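Local coordinates for negative regulator of ofd1 (Schizosaccharomyces pombe, PDB 3QTM), which is required for correct translation termination, directly inhibits ofd1 and stabilises the N-terminal transcription factor domain of sre1, which activates hypoxic gene expression, at residues K220-D224 / P225-A229; I213-A216 / L217-S221; N95-E98 / S99-A103. All coordinates share one frame; numbering follows the deposited sequence.

Contact 1: residues K220-D224 / P225-A229; sequences KSVVD and PNTPA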
loop_
_atom_site.group_PDB
_atom_site.type_symbol
_atom_site.label_atom_id
_atom_site.label_comp_id
_atom_site.label_asym_id
_atom_site.label_seq_id
_atom_site.Cartn_x
_atom_site.Cartn_y
_atom_site.Cartn_z
ATOM N N LYS A 220 2.966 -6.187 9.083
ATOM C CA LYS A 220 1.956 -6.533 10.075
ATOM C C LYS A 220 0.724 -7.204 9.456
ATOM O O LYS A 220 0.071 -8.028 10.095
ATOM C CB LYS A 220 1.542 -5.319 10.911
ATOM C CG LYS A 220 0.642 -5.700 12.095
ATOM C CD LYS A 220 0.316 -4.522 13.010
ATOM C CE LYS A 220 1.562 -3.701 13.299
ATOM N NZ LYS A 220 1.593 -3.192 14.690
ATOM N N SER A 221 0.405 -6.858 8.212
ATOM C CA SER A 221 -0.799 -7.398 7.581
ATOM C C SER A 221 -0.711 -8.910 7.350
ATOM O O SER A 221 -1.695 -9.547 6.994
ATOM C CB SER A 221 -1.104 -6.678 6.262
ATOM O OG SER A 221 -0.244 -7.102 5.226
ATOM N N VAL A 222 0.471 -9.474 7.555
ATOM C CA VAL A 222 0.693 -10.887 7.284
ATOM C C VAL A 222 1.603 -11.559 8.321
ATOM O O VAL A 222 2.211 -12.588 8.037
ATOM C CB VAL A 222 1.259 -11.106 5.849
ATOM C CG1 VAL A 222 0.278 -10.602 4.803
ATOM C CG2 VAL A 222 2.603 -10.411 5.683
ATOM N N VAL A 223 1.675 -10.986 9.524
ATOM C CA VAL A 223 2.477 -11.554 10.614
ATOM C C VAL A 223 2.062 -12.975 10.971
ATOM O O VAL A 223 2.906 -13.868 11.053
ATOM C CB VAL A 223 2.423 -10.703 11.913
ATOM C CG1 VAL A 223 3.165 -9.410 11.725
ATOM C CG2 VAL A 223 0.985 -10.450 12.346
ATOM N N ASP A 224 0.770 -13.176 11.204
ATOM C CA ASP A 224 0.255 -14.511 11.474
ATOM C C ASP A 224 0.896 -15.504 10.502
ATOM O O ASP A 224 0.664 -15.427 9.296
ATOM C CB ASP A 224 -1.266 -14.531 11.325
ATOM C CG ASP A 224 -1.851 -15.929 11.456
ATOM O OD1 ASP A 224 -1.080 -16.881 11.705
ATOM O OD2 ASP A 224 -3.082 -16.082 11.305
ATOM N N PRO A 225 1.711 -16.439 11.025
ATOM C CA PRO A 225 2.382 -17.425 10.166
ATOM C C PRO A 225 1.379 -18.252 9.375
ATOM O O PRO A 225 1.725 -18.785 8.320
ATOM C CB PRO A 225 3.137 -18.305 11.165
ATOM C CG PRO A 225 3.324 -17.432 12.364
ATOM C CD PRO A 225 2.066 -16.617 12.443
ATOM N N ASN A 226 0.148 -18.343 9.876
ATOM C CA ASN A 226 -0.921 -19.062 9.189
ATOM C C ASN A 226 -1.518 -18.308 8.004
ATOM O O ASN A 226 -2.361 -18.848 7.284
ATOM C CB ASN A 226 -2.035 -19.433 10.169
ATOM C CG ASN A 226 -1.675 -20.625 11.031
ATOM O OD1 ASN A 226 -2.152 -20.756 12.161
ATOM N ND2 ASN A 226 -0.831 -21.505 10.501
ATOM N N THR A 227 -1.104 -17.060 7.814
ATOM C CA THR A 227 -1.530 -16.301 6.645
ATOM C C THR A 227 -1.157 -17.087 5.387
ATOM O O THR A 227 -0.031 -17.552 5.257
ATOM C CB THR A 227 -0.872 -14.893 6.606
ATOM O OG1 THR A 227 -1.117 -14.210 7.842
ATOM C CG2 THR A 227 -1.423 -14.060 5.447
ATOM N N PRO A 228 -2.109 -17.259 4.467
ATOM C CA PRO A 228 -1.822 -18.017 3.248
ATOM C C PRO A 228 -0.663 -17.401 2.480
ATOM O O PRO A 228 -0.475 -16.177 2.510
ATOM C CB PRO A 228 -3.105 -17.864 2.434
ATOM C CG PRO A 228 -4.168 -17.626 3.449
ATOM C CD PRO A 228 -3.516 -16.827 4.536
ATOM N N ALA A 229 0.099 -18.245 1.795
ATOM C CA ALA A 229 1.256 -17.798 1.041
ATOM C C ALA A 229 0.865 -16.696 0.061
ATOM O O ALA A 229 1.580 -15.703 -0.099
ATOM C CB ALA A 229 1.896 -18.979 0.307
#
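Asp224 and Thr227 carry this contact, the two ends of a type I beta turn whose inner corners are Pro225 and Asn226. The tight part lies round Asp224 O, which takes two hydrogen bonds from the same residue. Thr227 OG1 donates to Asp224 O over 2.6 Å, in the carbonyl plane and on a lone pair, while Thr227 N reaches Asp224 O at 2.8 Å from above that plane, so the two donors arrive from different directions and fix the threonine against the turn. With OG1 beside its own backbone N (chi1 -54°), the methyl CG2 of Thr227 stands anti to that N and lies 3.9 Å from Val222 CG1, the two side chains crossing at about a right angle.

Asp224 also holds the turn through its side chain. Its CG is anti to the backbone N (chi1 174°), which brings OD1 to the amide two residues on, and Asn226 N donates to Asp224 OD1 at 2.6 Å, meeting the carboxylate from above its plane in the manner of an Asx turn.

The solvent side is looser: Val223, Pro225 and Asn226 are exposed, and Val223 points away from residues 225-229. The loop joins helix 213-220 to helix 229-254, with Pro228 as N-cap of the latter. Val222 rests on Ala235 of that helix and on Pro182, and Lys232 donates to Pro225 O.

Contact 2: residues I213-A216 / L217-S221; sequences IITA and LWLKS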
loop_
_atom_site.group_PDB
_atom_site.type_symbol
_atom_site.label_atom_id
_atom_site.label_comp_id
_atom_site.label_asym_id
_atom_site.label_seq_id
_atom_site.Cartn_x
_atom_site.Cartn_y
_atom_site.Cartn_z
ATOM N N ILE A 213 7.287 3.203 8.601
ATOM C CA ILE A 213 5.867 3.049 8.857
ATOM C C ILE A 213 5.224 2.176 7.782
ATOM O O ILE A 213 4.515 1.201 8.095
ATOM C CB ILE A 213 5.149 4.398 8.853
ATOM C CG1 ILE A 213 5.585 5.241 10.047
ATOM C CG2 ILE A 213 3.634 4.189 8.871
ATOM C CD1 ILE A 213 5.065 6.674 10.001
ATOM N N ILE A 214 5.462 2.538 6.522
ATOM C CA ILE A 214 4.862 1.840 5.383
ATOM C C ILE A 214 5.233 0.375 5.452
ATOM O O ILE A 214 4.398 -0.512 5.305
ATOM C CB ILE A 214 5.379 2.389 4.048
ATOM C CG1 ILE A 214 4.726 3.738 3.736
ATOM C CG2 ILE A 214 5.107 1.396 2.905
ATOM C CD1 ILE A 214 5.425 4.525 2.620
ATOM N N THR A 215 6.509 0.140 5.700
ATOM C CA THR A 215 7.069 -1.195 5.709
ATOM C C THR A 215 6.546 -2.006 6.888
ATOM O O THR A 215 6.201 -3.173 6.742
ATOM C CB THR A 215 8.605 -1.100 5.738
ATOM O OG1 THR A 215 9.076 -0.949 4.389
ATOM C CG2 THR A 215 9.218 -2.334 6.358
ATOM N N ALA A 216 6.474 -1.380 8.057
ATOM C CA ALA A 216 5.936 -2.058 9.227
ATOM C C ALA A 216 4.491 -2.495 8.986
ATOM O O ALA A 216 4.076 -3.564 9.428
ATOM C CB ALA A 216 6.036 -1.154 10.466
ATOM N N LEU A 217 3.728 -1.667 8.277
ATOM C CA LEU A 217 2.323 -1.976 8.006
ATOM C C LEU A 217 2.151 -3.195 7.088
ATOM O O LEU A 217 1.361 -4.098 7.372
ATOM C CB LEU A 217 1.589 -0.743 7.447
ATOM C CG LEU A 217 1.348 0.388 8.477
ATOM C CD1 LEU A 217 0.699 1.594 7.844
ATOM C CD2 LEU A 217 0.518 -0.074 9.676
ATOM N N TRP A 218 2.881 -3.221 5.982
ATOM C CA TRP A 218 2.782 -4.363 5.079
ATOM C C TRP A 218 3.118 -5.632 5.845
ATOM O O TRP A 218 2.404 -6.626 5.757
ATOM C CB TRP A 218 3.709 -4.208 3.873
ATOM C CG TRP A 218 3.196 -3.272 2.812
ATOM C CD1 TRP A 218 3.706 -2.045 2.489
ATOM C CD2 TRP A 218 2.085 -3.489 1.930
ATOM N NE1 TRP A 218 2.981 -1.485 1.467
ATOM C CE2 TRP A 218 1.982 -2.348 1.103
ATOM C CE3 TRP A 218 1.172 -4.536 1.753
ATOM C CZ2 TRP A 218 1.003 -2.225 0.110
ATOM C CZ3 TRP A 218 0.192 -4.409 0.770
ATOM C CH2 TRP A 218 0.121 -3.266 -0.041
ATOM N N LEU A 219 4.194 -5.584 6.621
ATOM C CA LEU A 219 4.615 -6.742 7.389
ATOM C C LEU A 219 3.556 -7.153 8.389
ATOM O O LEU A 219 3.262 -8.335 8.529
ATOM C CB LEU A 219 5.948 -6.478 8.109
ATOM C CG LEU A 219 7.180 -6.381 7.206
ATOM C CD1 LEU A 219 8.407 -5.873 7.971
ATOM C CD2 LEU A 219 7.461 -7.737 6.566
ATOM N N LYS A 220 2.966 -6.187 9.083
ATOM C CA LYS A 220 1.956 -6.533 10.075
ATOM C C LYS A 220 0.724 -7.204 9.456
ATOM O O LYS A 220 0.071 -8.028 10.095
ATOM C CB LYS A 220 1.542 -5.319 10.911
ATOM C CG LYS A 220 0.642 -5.700 12.095
ATOM C CD LYS A 220 0.316 -4.522 13.010
ATOM C CE LYS A 220 1.562 -3.701 13.299
ATOM N NZ LYS A 220 1.593 -3.192 14.690
ATOM N N SER A 221 0.405 -6.858 8.212
ATOM C CA SER A 221 -0.799 -7.398 7.581
ATOM C C SER A 221 -0.711 -8.910 7.350
ATOM O O SER A 221 -1.695 -9.547 6.994
ATOM C CB SER A 221 -1.104 -6.678 6.262
ATOM O OG SER A 221 -0.244 -7.102 5.226
#
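Ile214 and Trp218, one helical turn apart, lie side by side and point the same way, the methyl CG2 of Ile214 meeting the indole at its pyrrole part. Ile214 CG2 is 3.7 Å from Trp218 CD1 and slightly farther from NE1. The isoleucine places this branch anti to its own backbone N, with CG1 beside that N instead (chi1 -76°), and the methyl thus leans along the helix to the ring.

Two further pairs repeat the arrangement on other faces. Ile213 CG2 approaches Leu217 CD1 at 4.1 Å, and Thr215 CG2 lies 4.0 Å from Leu219 CD1; in each the side chains run alongside each other rather than across. Thr215 OG1 makes a weak hydrogen bond to the carbonyl oxygen of the modified cysteine at position 211.

Underneath runs the i to i+4 ladder of an alpha helix, from Leu217 N to Ile213 O (3.0 Å) through to Lys220 N to Ala216 O (2.9 Å). Ser221 N continues the series to Leu217 O, and Ser221 OG donates to Trp218 O over 2.7 Å.

The neighbours overlap. Ile213 and Leu217 pack on helix 151-170, Leu217 also reaching Leu188 of helix 188-197; Thr215 touches Tyr243 of helix 229-254, and Ile214 and Trp218 sit between helix 188-197, where the indole also meets the Tyr189 ring, and helix 229-254.

Contact 3: residues N95-E98 / S99-A103; sequences NTEE and SYIDA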
loop_
_atom_site.group_PDB
_atom_site.type_symbol
_atom_site.label_atom_id
_atom_site.label_comp_id
_atom_site.label_asym_id
_atom_site.label_seq_id
_atom_site.Cartn_x
_atom_site.Cartn_y
_atom_site.Cartn_z
ATOM N N ASN A 95 -23.477 12.583 -9.346
ATOM C CA ASN A 95 -22.474 12.003 -8.449
ATOM C C ASN A 95 -21.080 11.843 -9.054
ATOM O O ASN A 95 -20.933 11.740 -10.266
ATOM C CB ASN A 95 -22.979 10.665 -7.912
ATOM C CG ASN A 95 -24.192 10.829 -7.016
ATOM O OD1 ASN A 95 -24.067 11.234 -5.858
ATOM N ND2 ASN A 95 -25.376 10.537 -7.553
ATOM N N THR A 96 -20.057 11.834 -8.200
ATOM C CA THR A 96 -18.680 11.655 -8.665
ATOM C C THR A 96 -17.874 10.732 -7.754
ATOM O O THR A 96 -18.167 10.611 -6.553
ATOM C CB THR A 96 -17.928 12.996 -8.735
ATOM O OG1 THR A 96 -17.852 13.568 -7.420
ATOM C CG2 THR A 96 -18.631 13.975 -9.681
ATOM N N GLU A 97 -16.841 10.105 -8.321
ATOM C CA GLU A 97 -15.889 9.342 -7.529
ATOM C C GLU A 97 -15.343 10.199 -6.372
ATOM O O GLU A 97 -15.330 9.768 -5.207
ATOM C CB GLU A 97 -14.728 8.838 -8.406
ATOM C CG GLU A 97 -13.645 8.127 -7.609
ATOM C CD GLU A 97 -12.348 7.902 -8.388
ATOM O OE1 GLU A 97 -12.226 8.390 -9.535
ATOM O OE2 GLU A 97 -11.441 7.237 -7.841
ATOM N N GLU A 98 -14.897 11.411 -6.695
ATOM C CA GLU A 98 -14.286 12.276 -5.691
ATOM C C GLU A 98 -15.236 12.598 -4.537
ATOM O O GLU A 98 -14.827 12.698 -3.385
ATOM C CB GLU A 98 -13.750 13.574 -6.299
ATOM C CG GLU A 98 -12.947 14.396 -5.274
ATOM C CD GLU A 98 -12.259 15.613 -5.893
ATOM O OE1 GLU A 98 -12.631 16.004 -7.020
ATOM O OE2 GLU A 98 -11.353 16.181 -5.248
ATOM N N SER A 99 -16.510 12.758 -4.838
ATOM C CA SER A 99 -17.459 13.059 -3.777
ATOM C C SER A 99 -17.600 11.883 -2.794
ATOM O O SER A 99 -17.796 12.085 -1.598
ATOM C CB SER A 99 -18.806 13.469 -4.356
ATOM O OG SER A 99 -19.576 14.127 -3.366
ATOM N N TYR A 100 -17.455 10.663 -3.301
ATOM C CA TYR A 100 -17.467 9.486 -2.437
ATOM C C TYR A 100 -16.197 9.373 -1.563
ATOM O O TYR A 100 -16.259 8.905 -0.429
ATOM C CB TYR A 100 -17.741 8.211 -3.250
ATOM C CG TYR A 100 -19.234 7.969 -3.390
ATOM C CD1 TYR A 100 -19.942 8.447 -4.492
ATOM C CD2 TYR A 100 -19.948 7.316 -2.383
ATOM C CE1 TYR A 100 -21.313 8.258 -4.600
ATOM C CE2 TYR A 100 -21.319 7.127 -2.476
ATOM C CZ TYR A 100 -21.995 7.595 -3.585
ATOM O OH TYR A 100 -23.351 7.404 -3.674
ATOM N N ILE A 101 -15.053 9.811 -2.089
ATOM C CA ILE A 101 -13.837 9.896 -1.283
ATOM C C ILE A 101 -14.046 10.939 -0.184
ATOM O O ILE A 101 -13.750 10.671 0.972
ATOM C CB ILE A 101 -12.602 10.281 -2.136
ATOM C CG1 ILE A 101 -12.318 9.218 -3.200
ATOM C CG2 ILE A 101 -11.369 10.558 -1.251
ATOM C CD1 ILE A 101 -11.224 9.638 -4.205
ATOM N N ASP A 102 -14.558 12.122 -0.547
ATOM C CA ASP A 102 -14.873 13.162 0.441
ATOM C C ASP A 102 -15.816 12.648 1.532
ATOM O O ASP A 102 -15.616 12.917 2.721
ATOM C CB ASP A 102 -15.519 14.384 -0.212
ATOM C CG ASP A 102 -14.586 15.104 -1.188
ATOM O OD1 ASP A 102 -13.351 14.915 -1.100
ATOM O OD2 ASP A 102 -15.097 15.875 -2.039
ATOM N N ALA A 103 -16.868 11.942 1.123
ATOM C CA ALA A 103 -17.813 11.385 2.098
ATOM C C ALA A 103 -17.133 10.367 3.024
ATOM O O ALA A 103 -17.348 10.387 4.236
ATOM C CB ALA A 103 -19.005 10.770 1.396
#
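Asp102 N binds Glu98 O at 2.9 Å, the shortest polar bond of this contact, with an N-H...O angle of 173°. The side chains of these two acids cross at a slant, their carboxylate planes 47° apart, with Glu98 OE2 and Asp102 OD1 4.8 Å from each other. Lys132 forms salt bridges with both of these oxygens and would be expected to offset their mutual repulsion; Arg139 pairs with Glu98 too.

One turn earlier, Thr96 OG1 accepts from Ser99 N at 3.0 Å, the N-cap bond that opens helix 97-110. To reach it, the hydroxyl takes the position between backbone N and carbonyl carbon (chi1 62°), which also brings Ser99 CB to 3.2 Å from Thr96 OG1. Thr96 O is approached as well by Ser99 N and Tyr100 N, both through weak bonds. The same carbonyl oxygen lies in the plane of the Tyr100 ring, at its edge, 3.5 Å from Tyr100 CD1.

Lys132 and Arg139 belong to helix 119-142, as does Arg134, the partner of Glu97. Ile101 packs between that helix and helix 67-82, while Tyr100 rests on Val80 and Ser81 of helix 67-82 and on Phe84 of helix 84-87.

In the fold
Contacts 1 and 2 are overlapping steps of one chain path, sharing Lys220 and Ser221, with centres 12 Å apart: residues 213-220 form a short helix, and residues 220-229 turn the chain into the next one. Contact 2 lies deeper, its centre 9 Å from that of the chain against 16 Å for contact 1. Contact 3 lies much earlier in the chain and touches neither; its nearest atoms are about 21 Å from contact 1 and about 17 Å from contact 2. Contacts 1 and 3 fall on opposite sides of the chain's centre. In this all-helical, tetratricopeptide-related fold, contact 3 begins a helix, contact 2 spans a whole short one, and contact 1 links its exit to the next helix.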